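Side-chain contacts in putative sulfatase yidJ (PDB 2QZU), which is a putative sulfatase of the alkaline phosphatase clan that probably hydrolyses aryl sulfate esters with the help of a bound calcium ion: residues D327-E332 / N434-D439; V398-F403 / K466-K471; D419-A424 / H459-Q464; A424-A427 / I432-V435. All coordinates share one frame; numbering follows the deposited sequence.

Contact 1 (D327-E332 / N434-D439)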
loop_
_atom_site.group_PDB
_atom_site.type_symbol
_atom_site.label_atom_id
_atom_site.label_comp_id
_atom_site.label_asym_id
_atom_site.label_seq_id
_atom_site.Cartn_x
_atom_site.Cartn_y
_atom_site.Cartn_z
ATOM N N ASP A 327 -2.983 16.944 -11.526
ATOM C CA ASP A 327 -3.445 18.247 -11.064
ATOM C C ASP A 327 -2.420 19.325 -11.467
ATOM O O ASP A 327 -2.090 20.206 -10.673
ATOM C CB ASP A 327 -3.626 18.263 -9.539
ATOM C CG ASP A 327 -4.535 19.412 -9.084
ATOM O OD1 ASP A 327 -4.923 20.217 -9.935
ATOM O OD2 ASP A 327 -4.870 19.510 -7.887
ATOM N N ILE A 328 -1.942 19.247 -12.706
ATOM C CA ILE A 328 -0.955 20.197 -13.205
ATOM C C ILE A 328 -1.036 20.325 -14.726
ATOM O O ILE A 328 -1.557 19.442 -15.408
ATOM C CB ILE A 328 0.466 19.766 -12.773
ATOM C CG1 ILE A 328 1.468 20.877 -13.076
ATOM C CG2 ILE A 328 0.859 18.475 -13.474
ATOM C CD1 ILE A 328 1.304 22.103 -12.203
ATOM N N PHE A 329 -0.505 21.419 -15.253
ATOM C CA PHE A 329 -0.572 21.704 -16.680
ATOM C C PHE A 329 0.304 20.900 -17.636
ATOM O O PHE A 329 0.127 20.994 -18.851
ATOM C CB PHE A 329 -0.321 23.194 -16.904
ATOM C CG PHE A 329 0.836 23.727 -16.119
ATOM C CD1 PHE A 329 0.622 24.545 -15.013
ATOM C CD2 PHE A 329 2.139 23.368 -16.452
ATOM C CE1 PHE A 329 1.695 25.002 -14.249
ATOM C CE2 PHE A 329 3.218 23.817 -15.695
ATOM C CZ PHE A 329 2.995 24.635 -14.591
ATOM N N TYR A 330 1.241 20.121 -17.111
ATOM C CA TYR A 330 2.113 19.324 -17.971
ATOM C C TYR A 330 1.332 18.344 -18.848
ATOM O O TYR A 330 0.299 17.806 -18.436
ATOM C CB TYR A 330 3.139 18.565 -17.122
ATOM C CG TYR A 330 4.184 19.463 -16.495
ATOM C CD1 TYR A 330 5.024 20.245 -17.294
ATOM C CD2 TYR A 330 4.341 19.528 -15.113
ATOM C CE1 TYR A 330 5.997 21.072 -16.729
ATOM C CE2 TYR A 330 5.312 20.349 -14.534
ATOM C CZ TYR A 330 6.135 21.119 -15.352
ATOM O OH TYR A 330 7.090 21.941 -14.791
ATOM N N GLU A 331 1.837 18.119 -20.059
ATOM C CA GLU A 331 1.203 17.214 -21.013
ATOM C C GLU A 331 0.850 15.824 -20.468
ATOM O O GLU A 331 -0.232 15.317 -20.744
ATOM C CB GLU A 331 2.093 17.037 -22.246
ATOM C CG GLU A 331 2.155 18.239 -23.170
ATOM C CD GLU A 331 0.811 18.567 -23.778
ATOM O OE1 GLU A 331 0.137 19.485 -23.270
ATOM O OE2 GLU A 331 0.428 17.896 -24.761
ATOM N N GLU A 332 1.756 15.205 -19.709
ATOM C CA GLU A 332 1.488 13.861 -19.189
ATOM C C GLU A 332 0.283 13.839 -18.247
ATOM O O GLU A 332 -0.314 12.789 -18.007
ATOM C CB GLU A 332 2.716 13.291 -18.467
ATOM C CG GLU A 332 3.097 14.033 -17.199
ATOM C CD GLU A 332 4.085 15.159 -17.441
ATOM O OE1 GLU A 332 4.173 15.655 -18.584
ATOM O OE2 GLU A 332 4.772 15.557 -16.477
ATOM N N ASN A 434 2.985 34.137 -10.730
ATOM C CA ASN A 434 3.942 33.463 -11.598
ATOM C C ASN A 434 3.369 33.390 -13.006
ATOM O O ASN A 434 2.154 33.396 -13.186
ATOM C CB ASN A 434 4.180 32.044 -11.058
ATOM C CG ASN A 434 5.439 31.391 -11.611
ATOM O OD1 ASN A 434 5.686 30.205 -11.376
ATOM N ND2 ASN A 434 6.242 32.157 -12.334
ATOM N N VAL A 435 4.253 33.337 -13.998
ATOM C CA VAL A 435 3.852 33.236 -15.393
ATOM C C VAL A 435 4.657 32.100 -16.011
ATOM O O VAL A 435 5.883 32.054 -15.893
ATOM C CB VAL A 435 4.132 34.547 -16.171
ATOM C CG1 VAL A 435 3.677 34.401 -17.613
ATOM C CG2 VAL A 435 3.405 35.710 -15.509
ATOM N N ILE A 436 3.962 31.179 -16.663
ATOM C CA ILE A 436 4.608 30.028 -17.271
ATOM C C ILE A 436 4.235 29.903 -18.743
ATOM O O ILE A 436 3.073 30.048 -19.113
ATOM C CB ILE A 436 4.200 28.741 -16.524
ATOM C CG1 ILE A 436 4.588 28.869 -15.047
ATOM C CG2 ILE A 436 4.868 27.524 -17.152
ATOM C CD1 ILE A 436 3.907 27.870 -14.136
ATOM N N LEU A 437 5.231 29.639 -19.583
ATOM C CA LEU A 437 4.995 29.486 -21.009
ATOM C C LEU A 437 5.930 28.433 -21.586
ATOM O O LEU A 437 7.144 28.507 -21.412
ATOM C CB LEU A 437 5.205 30.817 -21.739
ATOM C CG LEU A 437 5.054 30.786 -23.266
ATOM C CD1 LEU A 437 3.655 30.318 -23.639
ATOM C CD2 LEU A 437 5.325 32.174 -23.837
ATOM N N PHE A 438 5.352 27.444 -22.258
ATOM C CA PHE A 438 6.133 26.384 -22.882
ATOM C C PHE A 438 5.827 26.324 -24.372
ATOM O O PHE A 438 4.665 26.401 -24.779
ATOM C CB PHE A 438 5.797 25.011 -22.285
ATOM C CG PHE A 438 6.183 24.851 -20.846
ATOM C CD1 PHE A 438 5.205 24.652 -19.873
ATOM C CD2 PHE A 438 7.520 24.865 -20.463
ATOM C CE1 PHE A 438 5.559 24.464 -18.533
ATOM C CE2 PHE A 438 7.884 24.682 -19.133
ATOM C CZ PHE A 438 6.903 24.480 -18.166
ATOM N N ASP A 439 6.877 26.195 -25.177
ATOM C CA ASP A 439 6.744 26.068 -26.623
ATOM C C ASP A 439 6.894 24.566 -26.835
ATOM O O ASP A 439 8.008 24.046 -26.838
ATOM C CB ASP A 439 7.886 26.805 -27.331
ATOM C CG ASP A 439 7.818 26.675 -28.845
ATOM O OD1 ASP A 439 7.279 25.660 -29.339
ATOM O OD2 ASP A 439 8.319 27.579 -29.541
#
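Phe-329 meets Ile-436 and Phe-438, and Tyr-330 meets Phe-438. Ile-436 and Phe-438 lie on one face of strand 431-439. That strand forms an edge of the four-stranded antiparallel sheet, the small C-terminal sheet of the sulfatase fold. The loop 327-330 belongs to the larger sulfatase core, so the contact joins the two parts. It is apolar, and no hydrogen bond crosses it.

Along the loop, Ile-328 CD1 lies against one face of the Phe-329 ring. Phe-329 is directed toward the strand at CB. The first torsion, 45°, sets CG between the backbone N and the carbonyl carbon. The far end of the ring fits between the two strand side chains. Phe-329 CZ is tight against Ile-436 CD1, at 3.4 Å. Phe-329 CE2 comes to the edge of the Phe-438 ring, 3.7 Å from Phe-438 CE1.

Tyr-330 is the N-cap residue of helix 331-334. One face of its ring lies against Phe-329 CE2, and the ring also stacks with His-321. The Tyr-330 and Phe-438 rings meet obliquely, with their planes at 39° and their centroids 5.8 Å apart. The closest atoms of this ring pair are Tyr-330 CE1 and Phe-438 CZ, at 3.8 Å. Glu-331 starts the helix, and its OE2 forms a salt bridge with NH2 of Arg-417, a residue of the same small sheet.

Contact 2 (V398-F403 / K466-K471)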
loop_
_atom_site.group_PDB
_atom_site.type_symbol
_atom_site.label_atom_id
_atom_site.label_comp_id
_atom_site.label_asym_id
_atom_site.label_seq_id
_atom_site.Cartn_x
_atom_site.Cartn_y
_atom_site.Cartn_z
ATOM N N VAL A 398 -8.644 26.487 -28.791
ATOM C CA VAL A 398 -7.726 26.629 -27.672
ATOM C C VAL A 398 -8.504 26.203 -26.433
ATOM O O VAL A 398 -9.645 26.632 -26.231
ATOM C CB VAL A 398 -7.255 28.093 -27.517
ATOM C CG1 VAL A 398 -6.414 28.243 -26.259
ATOM C CG2 VAL A 398 -6.456 28.511 -28.747
ATOM N N GLN A 399 -7.896 25.349 -25.617
ATOM C CA GLN A 399 -8.545 24.853 -24.409
ATOM C C GLN A 399 -7.937 25.469 -23.157
ATOM O O GLN A 399 -6.740 25.757 -23.112
ATOM C CB GLN A 399 -8.422 23.327 -24.331
ATOM C CG GLN A 399 -9.161 22.568 -25.426
ATOM C CD GLN A 399 -10.665 22.535 -25.215
ATOM O OE1 GLN A 399 -11.184 23.097 -24.251
ATOM N NE2 GLN A 399 -11.373 21.864 -26.120
ATOM N N PRO A 400 -8.758 25.672 -22.118
ATOM C CA PRO A 400 -8.284 26.258 -20.861
ATOM C C PRO A 400 -7.617 25.245 -19.929
ATOM O O PRO A 400 -7.683 24.035 -20.156
ATOM C CB PRO A 400 -9.564 26.813 -20.251
ATOM C CG PRO A 400 -10.578 25.776 -20.659
ATOM C CD PRO A 400 -10.229 25.531 -22.110
ATOM N N TYR A 401 -6.957 25.761 -18.896
ATOM C CA TYR A 401 -6.323 24.938 -17.867
ATOM C C TYR A 401 -6.775 25.513 -16.531
ATOM O O TYR A 401 -6.857 26.732 -16.377
ATOM C CB TYR A 401 -4.796 24.993 -17.926
ATOM C CG TYR A 401 -4.171 24.408 -16.675
ATOM C CD1 TYR A 401 -4.263 23.043 -16.399
ATOM C CD2 TYR A 401 -3.569 25.229 -15.724
ATOM C CE1 TYR A 401 -3.777 22.512 -15.204
ATOM C CE2 TYR A 401 -3.081 24.708 -14.524
ATOM C CZ TYR A 401 -3.190 23.351 -14.272
ATOM O OH TYR A 401 -2.724 22.830 -13.082
ATOM N N TYR A 402 -7.043 24.647 -15.560
ATOM C CA TYR A 402 -7.505 25.103 -14.254
ATOM C C TYR A 402 -6.910 24.423 -13.033
ATOM O O TYR A 402 -6.565 23.244 -13.053
ATOM C CB TYR A 402 -9.020 24.887 -14.111
ATOM C CG TYR A 402 -9.895 25.689 -15.024
ATOM C CD1 TYR A 402 -10.317 26.972 -14.667
ATOM C CD2 TYR A 402 -10.303 25.173 -16.252
ATOM C CE1 TYR A 402 -11.123 27.717 -15.514
ATOM C CE2 TYR A 402 -11.108 25.911 -17.106
ATOM C CZ TYR A 402 -11.511 27.183 -16.731
ATOM O OH TYR A 402 -12.283 27.933 -17.582
ATOM N N PHE A 403 -6.820 25.214 -11.970
ATOM C CA PHE A 403 -6.465 24.755 -10.642
ATOM C C PHE A 403 -7.133 25.799 -9.767
ATOM O O PHE A 403 -6.795 26.981 -9.833
ATOM C CB PHE A 403 -4.982 24.741 -10.289
ATOM C CG PHE A 403 -4.759 24.400 -8.841
ATOM C CD1 PHE A 403 -5.101 23.134 -8.364
ATOM C CD2 PHE A 403 -4.371 25.376 -7.926
ATOM C CE1 PHE A 403 -5.072 22.849 -6.998
ATOM C CE2 PHE A 403 -4.341 25.101 -6.560
ATOM C CZ PHE A 403 -4.694 23.833 -6.094
ATOM N N LYS A 466 -7.703 36.547 -20.289
ATOM C CA LYS A 466 -8.653 37.435 -19.631
ATOM C C LYS A 466 -10.009 37.375 -20.329
ATOM O O LYS A 466 -11.051 37.290 -19.676
ATOM C CB LYS A 466 -8.121 38.871 -19.631
ATOM C CG LYS A 466 -8.917 39.825 -18.752
ATOM C CD LYS A 466 -8.290 41.212 -18.755
ATOM C CE LYS A 466 -9.129 42.214 -17.978
ATOM N NZ LYS A 466 -9.193 41.916 -16.521
ATOM N N THR A 467 -9.993 37.413 -21.658
ATOM C CA THR A 467 -11.226 37.354 -22.436
ATOM C C THR A 467 -11.953 36.037 -22.163
ATOM O O THR A 467 -13.179 36.013 -22.032
ATOM C CB THR A 467 -10.937 37.474 -23.948
ATOM O OG1 THR A 467 -10.297 38.730 -24.213
ATOM C CG2 THR A 467 -12.227 37.390 -24.749
ATOM N N TRP A 468 -11.188 34.951 -22.073
ATOM C CA TRP A 468 -11.748 33.631 -21.799
ATOM C C TRP A 468 -12.394 33.584 -20.418
ATOM O O TRP A 468 -13.506 33.083 -20.256
ATOM C CB TRP A 468 -10.658 32.550 -21.887
ATOM C CG TRP A 468 -11.119 31.212 -21.373
ATOM C CD1 TRP A 468 -10.900 30.687 -20.132
ATOM C CD2 TRP A 468 -11.957 30.278 -22.061
ATOM N NE1 TRP A 468 -11.555 29.485 -20.001
ATOM C CE2 TRP A 468 -12.211 29.210 -21.170
ATOM C CE3 TRP A 468 -12.520 30.242 -23.342
ATOM C CZ2 TRP A 468 -13.006 28.115 -21.524
ATOM C CZ3 TRP A 468 -13.314 29.150 -23.692
ATOM C CH2 TRP A 468 -13.547 28.104 -22.786
ATOM N N LEU A 469 -11.691 34.108 -19.419
ATOM C CA LEU A 469 -12.222 34.098 -18.068
ATOM C C LEU A 469 -13.473 34.973 -17.946
ATOM O O LEU A 469 -14.397 34.639 -17.206
ATOM C CB LEU A 469 -11.130 34.528 -17.081
ATOM C CG LEU A 469 -9.918 33.574 -17.079
ATOM C CD1 LEU A 469 -8.782 34.160 -16.253
ATOM C CD2 LEU A 469 -10.333 32.212 -16.519
ATOM N N GLU A 470 -13.516 36.084 -18.679
ATOM C CA GLU A 470 -14.687 36.960 -18.636
ATOM C C GLU A 470 -15.886 36.261 -19.292
ATOM O O GLU A 470 -17.010 36.323 -18.794
ATOM C CB GLU A 470 -14.388 38.288 -19.348
ATOM C CG GLU A 470 -13.304 39.118 -18.656
ATOM C CD GLU A 470 -12.967 40.408 -19.387
ATOM O OE1 GLU A 470 -12.626 40.346 -20.586
ATOM O OE2 GLU A 470 -13.033 41.484 -18.757
ATOM N N LYS A 471 -15.623 35.579 -20.401
ATOM C CA LYS A 471 -16.657 34.859 -21.142
ATOM C C LYS A 471 -17.296 33.761 -20.296
ATOM O O LYS A 471 -18.496 33.507 -20.404
ATOM C CB LYS A 471 -16.045 34.246 -22.404
ATOM C CG LYS A 471 -17.021 33.519 -23.316
ATOM C CD LYS A 471 -16.306 33.058 -24.583
ATOM C CE LYS A 471 -17.255 32.380 -25.563
ATOM N NZ LYS A 471 -17.785 31.091 -25.043
#
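The indole NE1 of Trp-468 donates a hydrogen bond to the phenol oxygen OH of Tyr-402, at 3.0 Å. The bond is fairly straight, with an angle of 158° at the hydrogen. The oxygen lies 13° out of the indole plane, so it meets the edge of the ring where the N-H points. The two side chains cross at about a right angle. Trp-468 has CG anti to its backbone N, at 170°, and this carries the indole from the helix toward the strand.

The contact sets the C-terminal helix 455-471 against strand 399-404, an edge strand of the four-stranded antiparallel sheet in the C-terminal part of the sulfatase fold.

Pro-400 lies two residues before Tyr-402 and crosses the indole obliquely, from NE1 to CZ2. Pro-400 CB is 3.3 Å from Trp-468 NE1. Pro-400 CG is 3.5 Å from Trp-468 CZ2. The indole NE1 has Tyr-402 OH near the ring plane and Pro-400 CB obliquely beside it.

The backbones of Pro-400 and Tyr-402 both hydrogen-bond Ser-72, which ties this strand to the main body of the enzyme. Trp-468 also meets Tyr-88 of that body, edge-to-face.

Contact 3 (D419-A424 / H459-Q464)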
loop_
_atom_site.group_PDB
_atom_site.type_symbol
_atom_site.label_atom_id
_atom_site.label_comp_id
_atom_site.label_asym_id
_atom_site.label_seq_id
_atom_site.Cartn_x
_atom_site.Cartn_y
_atom_site.Cartn_z
ATOM N N ASP A 419 -2.360 24.706 -29.970
ATOM C CA ASP A 419 -1.736 23.576 -30.643
ATOM C C ASP A 419 -0.214 23.601 -30.548
ATOM O O ASP A 419 0.445 22.635 -30.928
ATOM C CB ASP A 419 -2.158 23.513 -32.118
ATOM C CG ASP A 419 -1.934 24.821 -32.850
ATOM O OD1 ASP A 419 -0.961 25.536 -32.527
ATOM O OD2 ASP A 419 -2.729 25.125 -33.762
ATOM N N ARG A 420 0.344 24.693 -30.034
ATOM C CA ARG A 420 1.795 24.808 -29.906
ATOM C C ARG A 420 2.283 25.211 -28.518
ATOM O O ARG A 420 3.304 24.704 -28.044
ATOM C CB ARG A 420 2.338 25.818 -30.922
ATOM C CG ARG A 420 3.838 26.060 -30.789
ATOM C CD ARG A 420 4.347 27.094 -31.780
ATOM N NE ARG A 420 5.792 27.272 -31.665
ATOM C CZ ARG A 420 6.498 28.163 -32.354
ATOM N NH1 ARG A 420 5.896 28.970 -33.218
ATOM N NH2 ARG A 420 7.809 28.247 -32.179
ATOM N N TYR A 421 1.555 26.116 -27.871
ATOM C CA TYR A 421 1.940 26.620 -26.554
ATOM C C TYR A 421 1.036 26.238 -25.386
ATOM O O TYR A 421 -0.159 26.012 -25.550
ATOM C CB TYR A 421 1.985 28.154 -26.582
ATOM C CG TYR A 421 2.965 28.767 -27.557
ATOM C CD1 TYR A 421 4.324 28.841 -27.253
ATOM C CD2 TYR A 421 2.531 29.279 -28.780
ATOM C CE1 TYR A 421 5.230 29.416 -28.146
ATOM C CE2 TYR A 421 3.428 29.854 -29.679
ATOM C CZ TYR A 421 4.773 29.917 -29.353
ATOM O OH TYR A 421 5.665 30.482 -30.240
ATOM N N THR A 422 1.630 26.172 -24.198
ATOM C CA THR A 422 0.876 25.938 -22.974
ATOM C C THR A 422 1.248 27.150 -22.128
ATOM O O THR A 422 2.419 27.351 -21.798
ATOM C CB THR A 422 1.287 24.642 -22.250
ATOM O OG1 THR A 422 0.912 23.513 -23.047
ATOM C CG2 THR A 422 0.579 24.542 -20.897
ATOM N N TYR A 423 0.252 27.973 -21.815
ATOM C CA TYR A 423 0.453 29.189 -21.033
ATOM C C TYR A 423 -0.365 29.121 -19.756
ATOM O O TYR A 423 -1.505 28.662 -19.767
ATOM C CB TYR A 423 0.010 30.406 -21.855
ATOM C CG TYR A 423 0.075 31.730 -21.122
ATOM C CD1 TYR A 423 1.293 32.369 -20.902
ATOM C CD2 TYR A 423 -1.087 32.343 -20.650
ATOM C CE1 TYR A 423 1.354 33.588 -20.232
ATOM C CE2 TYR A 423 -1.036 33.564 -19.979
ATOM C CZ TYR A 423 0.189 34.178 -19.775
ATOM O OH TYR A 423 0.250 35.379 -19.111
ATOM N N ALA A 424 0.219 29.567 -18.651
ATOM C CA ALA A 424 -0.499 29.564 -17.388
ATOM C C ALA A 424 -0.007 30.671 -16.474
ATOM O O ALA A 424 1.167 31.042 -16.503
ATOM C CB ALA A 424 -0.342 28.221 -16.702
ATOM N N HIS A 459 2.049 38.707 -23.459
ATOM C CA HIS A 459 1.047 39.762 -23.418
ATOM C C HIS A 459 -0.175 39.362 -24.246
ATOM O O HIS A 459 -1.314 39.649 -23.871
ATOM C CB HIS A 459 1.642 41.073 -23.942
ATOM C CG HIS A 459 0.632 42.161 -24.137
ATOM N ND1 HIS A 459 -0.161 42.248 -25.262
ATOM C CD2 HIS A 459 0.277 43.200 -23.345
ATOM C CE1 HIS A 459 -0.961 43.293 -25.153
ATOM N NE2 HIS A 459 -0.715 43.889 -24.000
ATOM N N THR A 460 0.070 38.695 -25.367
ATOM C CA THR A 460 -1.009 38.252 -26.242
ATOM C C THR A 460 -1.860 37.197 -25.539
ATOM O O THR A 460 -3.090 37.268 -25.550
ATOM C CB THR A 460 -0.456 37.654 -27.549
ATOM O OG1 THR A 460 0.381 38.618 -28.201
ATOM C CG2 THR A 460 -1.597 37.269 -28.479
ATOM N N PHE A 461 -1.204 36.214 -24.927
ATOM C CA PHE A 461 -1.928 35.165 -24.220
ATOM C C PHE A 461 -2.655 35.750 -23.012
ATOM O O PHE A 461 -3.725 35.281 -22.638
ATOM C CB PHE A 461 -0.972 34.052 -23.774
ATOM C CG PHE A 461 -0.536 33.136 -24.890
ATOM C CD1 PHE A 461 -1.475 32.548 -25.734
ATOM C CD2 PHE A 461 0.809 32.836 -25.077
ATOM C CE1 PHE A 461 -1.081 31.668 -26.746
ATOM C CE2 PHE A 461 1.216 31.959 -26.086
ATOM C CZ PHE A 461 0.268 31.376 -26.921
ATOM N N ASN A 462 -2.076 36.788 -22.413
ATOM C CA ASN A 462 -2.686 37.434 -21.254
ATOM C C ASN A 462 -4.071 37.998 -21.582
ATOM O O ASN A 462 -5.027 37.762 -20.848
ATOM C CB ASN A 462 -1.781 38.555 -20.733
ATOM C CG ASN A 462 -1.304 38.312 -19.310
ATOM O OD1 ASN A 462 -0.580 39.131 -18.740
ATOM N ND2 ASN A 462 -1.704 37.186 -18.730
ATOM N N ARG A 463 -4.189 38.747 -22.674
ATOM C CA ARG A 463 -5.490 39.299 -23.029
ATOM C C ARG A 463 -6.429 38.174 -23.452
ATOM O O ARG A 463 -7.621 38.210 -23.158
ATOM C CB ARG A 463 -5.376 40.337 -24.154
ATOM C CG ARG A 463 -4.838 39.820 -25.474
ATOM C CD ARG A 463 -5.106 40.840 -26.578
ATOM N NE ARG A 463 -4.443 40.507 -27.837
ATOM C CZ ARG A 463 -3.131 40.591 -28.034
ATOM N NH1 ARG A 463 -2.338 40.999 -27.053
ATOM N NH2 ARG A 463 -2.613 40.273 -29.213
ATOM N N GLN A 464 -5.878 37.169 -24.124
ATOM C CA GLN A 464 -6.676 36.036 -24.577
ATOM C C GLN A 464 -7.247 35.281 -23.372
ATOM O O GLN A 464 -8.405 34.870 -23.384
ATOM C CB GLN A 464 -5.821 35.103 -25.444
ATOM C CG GLN A 464 -6.596 33.953 -26.082
ATOM C CD GLN A 464 -5.733 33.072 -26.975
ATOM O OE1 GLN A 464 -6.185 32.031 -27.456
ATOM N NE2 GLN A 464 -4.489 33.486 -27.203
HETATM O O HOH W 1 1.852 37.673 -18.090
#
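Tyr-421, Tyr-423 and Phe-461 form an aromatic cluster between strand 421-428 and helix 455-471. Here the C-terminal helix packs on the four-stranded antiparallel sheet of the sulfatase fold. The axes of the strand and helix segments pass 9.5 Å apart and cross at -66°.

Phe-461 is the middle member. Phe-461 CB sits over one face of the Tyr-423 ring, 3.7 Å from the ring centroid, a CH-pi contact. The two rings are nearly parallel but slid apart, so they barely overlap. The far end of the Phe-461 ring turns its edge toward the face of Tyr-421 in an offset edge-to-face pair. The planes stand at 66°, and Phe-461 CZ comes to 3.6 Å from Tyr-421 CD2.

With CG opposite the backbone N (chi1 176°), the Tyr-423 ring presents a face to Phe-461 CB and carries its OH to Asn-462. Tyr-423 OH is 2.7 Å from Asn-462 ND2, but the angle is poor and this is not a hydrogen bond. A water joins the two residues instead. It lies 3.0 Å from Tyr-423 OH and donates to Asn-462 OD1 at 2.9 Å.

Further out, Leu-437 of the neighbouring strand touches both Tyr-421 and Phe-461, and Val-435 touches Tyr-423. Leu-457 of the helix also packs on Tyr-421. Arg-420 is held by a salt bridge to Asp-439. Its guanidinium group turns one face to Tyr-421 OH, which sits 3.2 Å above the plane, over its centre.

Contact 4 (A424-A427 / I432-V435)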
loop_
_atom_site.group_PDB
_atom_site.type_symbol
_atom_site.label_atom_id
_atom_site.label_comp_id
_atom_site.label_asym_id
_atom_site.label_seq_id
_atom_site.Cartn_x
_atom_site.Cartn_y
_atom_site.Cartn_z
ATOM N N ALA A 424 0.219 29.567 -18.651
ATOM C CA ALA A 424 -0.499 29.564 -17.388
ATOM C C ALA A 424 -0.007 30.671 -16.474
ATOM O O ALA A 424 1.167 31.042 -16.503
ATOM C CB ALA A 424 -0.342 28.221 -16.702
ATOM N N VAL A 425 -0.921 31.211 -15.678
ATOM C CA VAL A 425 -0.571 32.244 -14.717
ATOM C C VAL A 425 -1.063 31.773 -13.361
ATOM O O VAL A 425 -2.080 31.077 -13.261
ATOM C CB VAL A 425 -1.223 33.618 -15.041
ATOM C CG1 VAL A 425 -0.772 34.100 -16.413
ATOM C CG2 VAL A 425 -2.741 33.525 -14.969
ATOM N N HIS A 426 -0.327 32.122 -12.318
ATOM C CA HIS A 426 -0.726 31.744 -10.977
ATOM C C HIS A 426 -1.033 33.001 -10.190
ATOM O O HIS A 426 -0.411 34.043 -10.398
ATOM C CB HIS A 426 0.376 30.950 -10.271
ATOM C CG HIS A 426 0.004 30.516 -8.889
ATOM N ND1 HIS A 426 0.209 31.305 -7.776
ATOM C CD2 HIS A 426 -0.614 29.395 -8.444
ATOM C CE1 HIS A 426 -0.266 30.691 -6.708
ATOM N NE2 HIS A 426 -0.770 29.530 -7.086
ATOM N N ALA A 427 -2.009 32.904 -9.297
ATOM C CA ALA A 427 -2.383 34.039 -8.473
ATOM C C ALA A 427 -2.532 33.581 -7.034
ATOM O O ALA A 427 -2.914 32.443 -6.763
ATOM C CB ALA A 427 -3.699 34.641 -8.959
ATOM N N ILE A 432 -1.371 38.171 -9.428
ATOM C CA ILE A 432 -0.567 37.277 -10.267
ATOM C C ILE A 432 0.801 37.052 -9.628
ATOM O O ILE A 432 1.560 37.994 -9.380
ATOM C CB ILE A 432 -0.406 37.825 -11.696
ATOM C CG1 ILE A 432 -1.786 38.019 -12.336
ATOM C CG2 ILE A 432 0.405 36.848 -12.538
ATOM C CD1 ILE A 432 -2.610 36.740 -12.450
ATOM N N ASP A 433 1.088 35.778 -9.392
ATOM C CA ASP A 433 2.279 35.294 -8.705
ATOM C C ASP A 433 3.370 34.667 -9.575
ATOM O O ASP A 433 4.539 34.640 -9.192
ATOM C CB ASP A 433 1.819 34.236 -7.698
ATOM C CG ASP A 433 2.593 34.270 -6.411
ATOM O OD1 ASP A 433 3.833 34.421 -6.453
ATOM O OD2 ASP A 433 1.947 34.124 -5.354
ATOM N N ASN A 434 2.985 34.137 -10.730
ATOM C CA ASN A 434 3.942 33.463 -11.598
ATOM C C ASN A 434 3.369 33.390 -13.006
ATOM O O ASN A 434 2.154 33.396 -13.186
ATOM C CB ASN A 434 4.180 32.044 -11.058
ATOM C CG ASN A 434 5.439 31.391 -11.611
ATOM O OD1 ASN A 434 5.686 30.205 -11.376
ATOM N ND2 ASN A 434 6.242 32.157 -12.334
ATOM N N VAL A 435 4.253 33.337 -13.998
ATOM C CA VAL A 435 3.852 33.236 -15.393
ATOM C C VAL A 435 4.657 32.100 -16.011
ATOM O O VAL A 435 5.883 32.054 -15.893
ATOM C CB VAL A 435 4.132 34.547 -16.171
ATOM C CG1 VAL A 435 3.677 34.401 -17.613
ATOM C CG2 VAL A 435 3.405 35.710 -15.509
#
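His-426 pairs with both Asp-433 and Asn-434, which makes a classic beta bulge in the hairpin of strands 421-428 and 431-439. The register shifts by one residue between His-426 and Ala-427.

His-426 N donates a backbone hydrogen bond to Asn-434 O at 2.9 Å. His-426 O receives two N-H groups, as a classic bulge requires. The one from Asp-433 N is modelled at 2.5 Å from His-426 O, and so short a length is doubtful. The one from Asn-434 N to His-426 O is weak, at 3.4 Å. Two CA-H...O contacts add to these: Val-425 CA lies 3.3 Å from Asn-434 O, and Ile-432 CA lies 3.2 Å from His-426 O. Val-425 with Val-435 and Ala-427 with Ile-432 are the non-hydrogen-bonded pairs.

Apolar contacts lie on the face that carries Val-425, Ala-427 and Ile-432. There Ile-432 CD1 approaches Val-425 CG2, at 4.1 Å, and Ala-427 CB, at 4.2 Å.

His-426 has CG opposite its backbone N (chi1 -179°), which sets the imidazole alongside Asp-433. The two point the same way, with ring and carboxylate planes 58° apart. Asp-433 CB meets the edge of the imidazole, 3.3 Å from His-426 ND1. The carboxylate is not in contact with the ring: Asp-433 OD2 is hydrogen-bonded to Thr-428 OG1. A nearby negative charge might still favour a protonated imidazole.

The His-426 ring meets Tyr-413 of strand 412-417 edge-to-face. Val-425 packs on Asn-462 and Leu-465 of helix 455-471, and Phe-476, in the chain after that helix, touches Val-425 and Ala-427.

How the contacts relate
From the N terminus, the loop 327-332 opens contact 1, which closes about a hundred residues later on strand 431-439. Contact 2 opens at strand 399-404 and closes last, near the end of helix 455-471. Contact 3 runs from strand 421-428 to the same helix, and contact 4 closes the short turn between strands 421-428 and 431-439. Contacts 3 and 4 both fall within the span of contact 2. Contact 1 crosses contacts 2 and 3 and ends on the same strand as contact 4. All four reach one antiparallel sheet. Contact 1 joins it to the sulfatase core, contacts 2 and 3 to the C-terminal helix.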